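Peptidoglycan D,D-transpeptidase MrdA (Pseudomonas aeruginosa, PDB 7KIS) probably cross-links the peptidoglycan of the cell wall as a penicillin-binding transpeptidase, seen here in complex with a diazabicyclooctane inhibitor. Local coordinates at residues H60-P66 with H216-E222; I79-S85 with Q162-P168. One frame throughout, in Å; residues are numbered along the deposited sequence.

In the fold
Both interactions are antiparallel strand pairings within the dimerisation domain, away from the inhibitor pocket of the transpeptidase domain. Interaction 2 is nested inside the chain loop that interaction 1 closes; their centres lie about 19 Å apart and their nearest atoms about 6 Å apart, without touching. Interaction 1 is a surface contact, its centre about 40 Å from the centre of the chain, in which a short two-strand ribbon rests on three backbone bonds with proline, histidine and tyrosine contacts. Interaction 2, partly buried and centred about 29 Å from the centre of the chain, joins the outermost strand 163-166 to its neighbour 78-84 in a mixed five-stranded sheet, with six backbone bonds and a more polar chemistry.

Interaction 1 of 2, residues H60-P66 with H216-E222; sequences HVQPIPP and HGTVGYE
One face of the H216 imidazole is covered by the P66 ring: P66 CG stands 4.1 Å from the centroid of the H216 ring, over the face and offset toward the rim, which meets the geometry of a CH-pi contact. H216 CG lies anti to its backbone N (chi1 -179°), carrying the ring back toward P66; its NE2 is hydrogen-bonded to T199, and the ring also stacks with Y196. The Y221 ring is met obliquely, P63 CB coming to 3.7 Å from Y221 CE2.

P63 and Y221 belong to a short antiparallel two-stranded beta ribbon, 63-64 with 220-221, and the P66-H216 contact lies past its end. I64 and G220 make its hydrogen-bonded pair. I64 N donates to G220 O at 2.9 Å from above the carbonyl plane, whereas the return bond from G220 N to I64 O, 3.1 Å long, lies in the plane of its carbonyl. P63 faces Y221 as a non-hydrogen-bonded pair, which suits a residue that has no N-H to give. Beyond it the pairing continues with E222 N donating to Q62 O, nearly straight at 177°.

On the side of the ribbon that carries I64, its CD1 packs crosswise against the aliphatic part of E222, 3.5 Å from E222 CG. Q62 and E222 run side by side with amide and carboxylate planes 60° apart; their facing oxygens are both acceptors and make no bond. V219 CG1 lies against the P66 ring, 3.5 Å from P66 CD.

Interaction 2 of 2, residues I79-S85 with Q162-P168; sequences IADNRPS and QFVRHYP
R83 O is gripped by two neighbouring residues of the opposite strand: V164 N donates a hydrogen bond of 2.8 Å to R83 O, at 167° and in the carbonyl plane, while F163 CA points its hydrogen at R83 O from 3.3 Å. The reciprocal bond, from R83 N to V164 O, also lies in plane, closing the hydrogen-bonded pair R83-V164. A second such pair, D81-H166, is less regular, because H166 N approaches D81 O from above the carbonyl plane. S85 and Q162 exchange two further backbone bonds at the other end.

On the face bearing N82 and R165, the guanidinium of R165 lies flat over A80, whose CB sits over its centre, 3.5 Å from R165 CZ. R165 leaves the strand beside its own carbonyl carbon and bends at chi2 and chi3, which brings the guanidinium round to A80. E208 holds its NH2 in a salt bridge and G69 O accepts from its NH1, which fixes the plane. The R165 CD methylene touches N82 OD1 at 3.4 Å, the amide turned only 15° from the guanidinium plane; N82 ND2 donates to R68 O.

The ladder attaches strand 163-166 as the outermost strand of a mixed five-stranded sheet, where 78-84 is sandwiched between it and 71-72; the N-to-C directions of strands 80-84 and 163-166 differ by 145°, antiparallel with a marked twist.

The face of D81, R83, V164 and H166 carries an acid and an arginine beside a histidine. D81 OD2 reaches the edge of the H166 ring, 4.0 Å from H166 CD2, and forms a salt bridge with R83 NH2 of its own strand, its hydrogen bond being weak. H166 CD2 lies over one face of the R83 guanidinium, toward its rim, with the planes well tilted; P168 N lies over the centre of one H166 face, while R83 CG packs 3.9 Å from H166 CB.

Interaction 1 of 2, residues H60-P66 with H216-E222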
loop_
_atom_site.group_PDB
_atom_site.type_symbol
_atom_site.label_atom_id
_atom_site.label_comp_id
_atom_site.label_asym_id
_atom_site.label_seq_id
_atom_site.Cartn_x
_atom_site.Cartn_y
_atom_site.Cartn_z
ATOM N N HIS A 60 6.521 -50.326 -18.530
ATOM C CA HIS A 60 7.257 -49.068 -18.508
ATOM C C HIS A 60 6.571 -48.046 -17.605
ATOM O O HIS A 60 5.346 -47.925 -17.613
ATOM C CB HIS A 60 7.402 -48.508 -19.925
ATOM C CG HIS A 60 8.569 -47.585 -20.094
ATOM N ND1 HIS A 60 9.551 -47.445 -19.138
ATOM C CD2 HIS A 60 8.911 -46.757 -21.109
ATOM C CE1 HIS A 60 10.448 -46.569 -19.557
ATOM N NE2 HIS A 60 10.083 -46.138 -20.750
ATOM N N VAL A 61 7.367 -47.315 -16.826
ATOM C CA VAL A 61 6.861 -46.291 -15.918
ATOM C C VAL A 61 7.075 -44.924 -16.553
ATOM O O VAL A 61 8.061 -44.702 -17.271
ATOM C CB VAL A 61 7.532 -46.393 -14.533
ATOM C CG1 VAL A 61 8.971 -45.894 -14.577
ATOM C CG2 VAL A 61 6.724 -45.636 -13.486
ATOM N N GLN A 62 6.138 -44.005 -16.305
ATOM C CA GLN A 62 6.119 -42.708 -16.962
ATOM C C GLN A 62 5.521 -41.672 -16.017
ATOM O O GLN A 62 4.459 -41.932 -15.429
ATOM C CB GLN A 62 5.314 -42.770 -18.262
ATOM C CG GLN A 62 5.209 -41.458 -19.015
ATOM C CD GLN A 62 3.784 -40.951 -19.093
ATOM O OE1 GLN A 62 2.937 -41.550 -19.754
ATOM N NE2 GLN A 62 3.513 -39.842 -18.415
ATOM N N PRO A 63 6.158 -40.515 -15.851
ATOM C CA PRO A 63 5.695 -39.547 -14.851
ATOM C C PRO A 63 4.460 -38.778 -15.297
ATOM O O PRO A 63 4.211 -38.581 -16.489
ATOM C CB PRO A 63 6.895 -38.606 -14.698
ATOM C CG PRO A 63 7.563 -38.648 -16.029
ATOM C CD PRO A 63 7.355 -40.042 -16.570
ATOM N N ILE A 64 3.688 -38.337 -14.310
ATOM C CA ILE A 64 2.450 -37.596 -14.530
ATOM C C ILE A 64 2.568 -36.259 -13.832
ATOM O O ILE A 64 2.913 -36.215 -12.647
ATOM C CB ILE A 64 1.215 -38.356 -14.005
ATOM C CG1 ILE A 64 1.127 -39.756 -14.610
ATOM C CG2 ILE A 64 -0.057 -37.568 -14.279
ATOM C CD1 ILE A 64 0.450 -40.746 -13.692
ATOM N N PRO A 65 2.285 -35.141 -14.499
ATOM C CA PRO A 65 2.446 -33.828 -13.868
ATOM C C PRO A 65 1.286 -33.533 -12.935
ATOM O O PRO A 65 0.181 -34.063 -13.123
ATOM C CB PRO A 65 2.466 -32.866 -15.063
ATOM C CG PRO A 65 1.666 -33.565 -16.107
ATOM C CD PRO A 65 1.949 -35.033 -15.930
ATOM N N PRO A 66 1.489 -32.698 -11.919
ATOM C CA PRO A 66 0.388 -32.319 -11.032
ATOM C C PRO A 66 -0.383 -31.122 -11.572
ATOM O O PRO A 66 0.111 -30.341 -12.387
ATOM C CB PRO A 66 1.112 -31.961 -9.728
ATOM C CG PRO A 66 2.420 -31.393 -10.195
ATOM C CD PRO A 66 2.750 -32.042 -11.530
ATOM N N HIS A 216 2.262 -25.790 -6.950
ATOM C CA HIS A 216 2.740 -26.804 -7.889
ATOM C C HIS A 216 2.235 -28.191 -7.498
ATOM O O HIS A 216 1.336 -28.743 -8.141
ATOM C CB HIS A 216 4.271 -26.773 -7.953
ATOM C CG HIS A 216 4.857 -27.764 -8.909
ATOM N ND1 HIS A 216 5.720 -28.761 -8.510
ATOM C CD2 HIS A 216 4.707 -27.907 -10.246
ATOM C CE1 HIS A 216 6.075 -29.479 -9.561
ATOM N NE2 HIS A 216 5.475 -28.982 -10.627
ATOM N N GLY A 217 2.801 -28.763 -6.446
ATOM C CA GLY A 217 2.435 -30.086 -5.991
ATOM C C GLY A 217 3.538 -31.101 -6.221
ATOM O O GLY A 217 4.720 -30.773 -6.346
ATOM N N THR A 218 3.130 -32.367 -6.280
ATOM C CA THR A 218 4.045 -33.477 -6.493
ATOM C C THR A 218 3.563 -34.295 -7.682
ATOM O O THR A 218 2.360 -34.395 -7.938
ATOM C CB THR A 218 4.158 -34.375 -5.255
ATOM O OG1 THR A 218 2.859 -34.857 -4.893
ATOM C CG2 THR A 218 4.755 -33.601 -4.088
ATOM N N VAL A 219 4.511 -34.889 -8.399
ATOM C CA VAL A 219 4.196 -35.684 -9.577
ATOM C C VAL A 219 3.852 -37.110 -9.169
ATOM O O VAL A 219 4.263 -37.607 -8.118
ATOM C CB VAL A 219 5.355 -35.679 -10.593
ATOM C CG1 VAL A 219 5.326 -34.418 -11.432
ATOM C CG2 VAL A 219 6.684 -35.828 -9.877
ATOM N N GLY A 220 3.086 -37.778 -10.033
ATOM C CA GLY A 220 2.820 -39.190 -9.915
ATOM C C GLY A 220 3.571 -39.998 -10.956
ATOM O O GLY A 220 4.386 -39.482 -11.723
ATOM N N TYR A 221 3.281 -41.298 -10.974
ATOM C CA TYR A 221 3.962 -42.210 -11.884
ATOM C C TYR A 221 3.011 -43.316 -12.316
ATOM O O TYR A 221 2.372 -43.952 -11.473
ATOM C CB TYR A 221 5.212 -42.808 -11.227
ATOM C CG TYR A 221 6.299 -41.793 -10.956
ATOM C CD1 TYR A 221 6.451 -41.230 -9.695
ATOM C CD2 TYR A 221 7.168 -41.391 -11.962
ATOM C CE1 TYR A 221 7.441 -40.298 -9.442
ATOM C CE2 TYR A 221 8.160 -40.460 -11.719
ATOM C CZ TYR A 221 8.292 -39.917 -10.458
ATOM O OH TYR A 221 9.278 -38.991 -10.214
ATOM N N GLU A 222 2.926 -43.539 -13.625
ATOM C CA GLU A 222 2.106 -44.615 -14.171
ATOM C C GLU A 222 2.790 -45.964 -13.983
ATOM O O GLU A 222 3.756 -46.280 -14.677
ATOM C CB GLU A 222 1.816 -44.378 -15.657
ATOM C CG GLU A 222 0.648 -43.442 -15.917
ATOM C CD GLU A 222 0.265 -43.365 -17.382
ATOM O OE1 GLU A 222 -0.947 -43.369 -17.683
ATOM O OE2 GLU A 222 1.177 -43.301 -18.233
#

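Interaction 2 of 2, residues I79-S85 with Q162-P168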
loop_
_atom_site.group_PDB
_atom_site.type_symbol
_atom_site.label_atom_id
_atom_site.label_comp_id
_atom_site.label_asym_id
_atom_site.label_seq_id
_atom_site.Cartn_x
_atom_site.Cartn_y
_atom_site.Cartn_z
ATOM N N ILE A 79 -10.271 -17.255 -9.426
ATOM C CA ILE A 79 -9.352 -16.303 -10.037
ATOM C C ILE A 79 -8.445 -17.003 -11.045
ATOM O O ILE A 79 -7.967 -16.379 -12.000
ATOM C CB ILE A 79 -8.528 -15.581 -8.951
ATOM C CG1 ILE A 79 -9.458 -14.926 -7.932
ATOM C CG2 ILE A 79 -7.611 -14.532 -9.558
ATOM C CD1 ILE A 79 -10.460 -13.975 -8.547
ATOM N N ALA A 80 -8.198 -18.299 -10.848
ATOM C CA ALA A 80 -7.292 -19.032 -11.733
ATOM C C ALA A 80 -7.723 -20.490 -11.837
ATOM O O ALA A 80 -7.656 -21.229 -10.851
ATOM C CB ALA A 80 -5.853 -18.930 -11.235
ATOM N N ASP A 81 -8.163 -20.905 -13.028
ATOM C CA ASP A 81 -8.498 -22.297 -13.288
ATOM C C ASP A 81 -7.384 -22.962 -14.089
ATOM O O ASP A 81 -6.319 -22.387 -14.332
ATOM C CB ASP A 81 -9.810 -22.436 -14.071
ATOM C CG ASP A 81 -10.909 -21.557 -13.547
ATOM O OD1 ASP A 81 -10.793 -21.100 -12.400
ATOM O OD2 ASP A 81 -11.893 -21.330 -14.286
ATOM N N ASN A 82 -7.645 -24.190 -14.524
ATOM C CA ASN A 82 -6.803 -24.900 -15.473
ATOM C C ASN A 82 -7.706 -25.379 -16.598
ATOM O O ASN A 82 -8.760 -25.969 -16.338
ATOM C CB ASN A 82 -6.074 -26.074 -14.813
ATOM C CG ASN A 82 -5.193 -25.634 -13.659
ATOM O OD1 ASN A 82 -4.338 -24.761 -13.813
ATOM N ND2 ASN A 82 -5.399 -26.236 -12.492
ATOM N N ARG A 83 -7.306 -25.121 -17.837
ATOM C CA ARG A 83 -8.170 -25.532 -18.929
ATOM C C ARG A 83 -7.514 -26.651 -19.728
ATOM O O ARG A 83 -6.285 -26.710 -19.834
ATOM C CB ARG A 83 -8.483 -24.352 -19.859
ATOM C CG ARG A 83 -9.644 -23.478 -19.396
ATOM C CD ARG A 83 -10.913 -24.289 -19.173
ATOM N NE ARG A 83 -12.008 -23.468 -18.659
ATOM C CZ ARG A 83 -12.322 -23.362 -17.372
ATOM N NH1 ARG A 83 -11.625 -24.026 -16.460
ATOM N NH2 ARG A 83 -13.334 -22.592 -16.994
ATOM N N PRO A 84 -8.306 -27.556 -20.307
ATOM C CA PRO A 84 -7.734 -28.698 -21.038
ATOM C C PRO A 84 -7.276 -28.297 -22.433
ATOM O O PRO A 84 -8.050 -27.756 -23.226
ATOM C CB PRO A 84 -8.896 -29.701 -21.094
ATOM C CG PRO A 84 -9.945 -29.168 -20.150
ATOM C CD PRO A 84 -9.761 -27.689 -20.140
ATOM N N SER A 85 -6.008 -28.566 -22.727
ATOM C CA SER A 85 -5.445 -28.459 -24.063
ATOM C C SER A 85 -4.816 -29.796 -24.436
ATOM O O SER A 85 -4.625 -30.674 -23.591
ATOM C CB SER A 85 -4.415 -27.327 -24.146
ATOM O OG SER A 85 -5.047 -26.061 -24.043
ATOM N N GLN A 162 -2.666 -31.892 -21.779
ATOM C CA GLN A 162 -1.945 -30.966 -20.913
ATOM C C GLN A 162 -2.803 -29.754 -20.572
ATOM O O GLN A 162 -3.466 -29.185 -21.439
ATOM C CB GLN A 162 -0.641 -30.514 -21.573
ATOM C CG GLN A 162 0.216 -29.617 -20.693
ATOM C CD GLN A 162 1.281 -28.877 -21.476
ATOM O OE1 GLN A 162 2.461 -28.907 -21.123
ATOM N NE2 GLN A 162 0.870 -28.208 -22.547
ATOM N N PHE A 163 -2.781 -29.361 -19.302
ATOM C CA PHE A 163 -3.596 -28.254 -18.827
ATOM C C PHE A 163 -2.865 -26.931 -19.003
ATOM O O PHE A 163 -1.647 -26.844 -18.815
ATOM C CB PHE A 163 -3.969 -28.446 -17.356
ATOM C CG PHE A 163 -5.166 -29.328 -17.144
ATOM C CD1 PHE A 163 -6.447 -28.799 -17.166
ATOM C CD2 PHE A 163 -5.011 -30.685 -16.920
ATOM C CE1 PHE A 163 -7.550 -29.609 -16.972
ATOM C CE2 PHE A 163 -6.110 -31.500 -16.724
ATOM C CZ PHE A 163 -7.382 -30.961 -16.750
ATOM N N VAL A 164 -3.621 -25.905 -19.375
ATOM C CA VAL A 164 -3.145 -24.530 -19.417
ATOM C C VAL A 164 -3.786 -23.781 -18.257
ATOM O O VAL A 164 -4.912 -24.085 -17.846
ATOM C CB VAL A 164 -3.463 -23.861 -20.774
ATOM C CG1 VAL A 164 -4.958 -23.602 -20.914
ATOM C CG2 VAL A 164 -2.666 -22.579 -20.948
ATOM N N ARG A 165 -3.063 -22.806 -17.713
ATOM C CA ARG A 165 -3.630 -21.989 -16.651
ATOM C C ARG A 165 -4.499 -20.904 -17.264
ATOM O O ARG A 165 -4.157 -20.320 -18.299
ATOM C CB ARG A 165 -2.530 -21.373 -15.780
ATOM C CG ARG A 165 -3.054 -20.595 -14.568
ATOM C CD ARG A 165 -3.456 -21.529 -13.425
ATOM N NE ARG A 165 -2.941 -21.087 -12.131
ATOM C CZ ARG A 165 -3.422 -21.478 -10.953
ATOM N NH1 ARG A 165 -4.440 -22.327 -10.891
ATOM N NH2 ARG A 165 -2.884 -21.015 -9.832
ATOM N N HIS A 166 -5.624 -20.631 -16.612
ATOM C CA HIS A 166 -6.623 -19.711 -17.126
ATOM C C HIS A 166 -6.959 -18.678 -16.064
ATOM O O HIS A 166 -7.133 -19.013 -14.890
ATOM C CB HIS A 166 -7.882 -20.491 -17.545
ATOM C CG HIS A 166 -9.036 -19.630 -17.953
ATOM N ND1 HIS A 166 -8.905 -18.570 -18.824
ATOM C CD2 HIS A 166 -10.348 -19.684 -17.620
ATOM C CE1 HIS A 166 -10.086 -18.003 -19.004
ATOM N NE2 HIS A 166 -10.978 -18.660 -18.285
ATOM N N TYR A 167 -7.044 -17.418 -16.491
ATOM C CA TYR A 167 -7.354 -16.294 -15.612
ATOM C C TYR A 167 -8.687 -15.706 -16.055
ATOM O O TYR A 167 -8.730 -14.811 -16.914
ATOM C CB TYR A 167 -6.238 -15.251 -15.646
ATOM C CG TYR A 167 -4.893 -15.805 -15.225
ATOM C CD1 TYR A 167 -4.654 -16.173 -13.907
ATOM C CD2 TYR A 167 -3.867 -15.970 -16.147
ATOM C CE1 TYR A 167 -3.431 -16.683 -13.519
ATOM C CE2 TYR A 167 -2.639 -16.479 -15.767
ATOM C CZ TYR A 167 -2.427 -16.834 -14.451
ATOM O OH TYR A 167 -1.209 -17.345 -14.066
ATOM N N PRO A 168 -9.804 -16.178 -15.491
ATOM C CA PRO A 168 -11.123 -15.803 -16.028
ATOM C C PRO A 168 -11.495 -14.346 -15.811
ATOM O O PRO A 168 -12.498 -13.898 -16.382
ATOM C CB PRO A 168 -12.083 -16.734 -15.278
ATOM C CG PRO A 168 -11.362 -17.083 -14.019
ATOM C CD PRO A 168 -9.909 -17.141 -14.382
#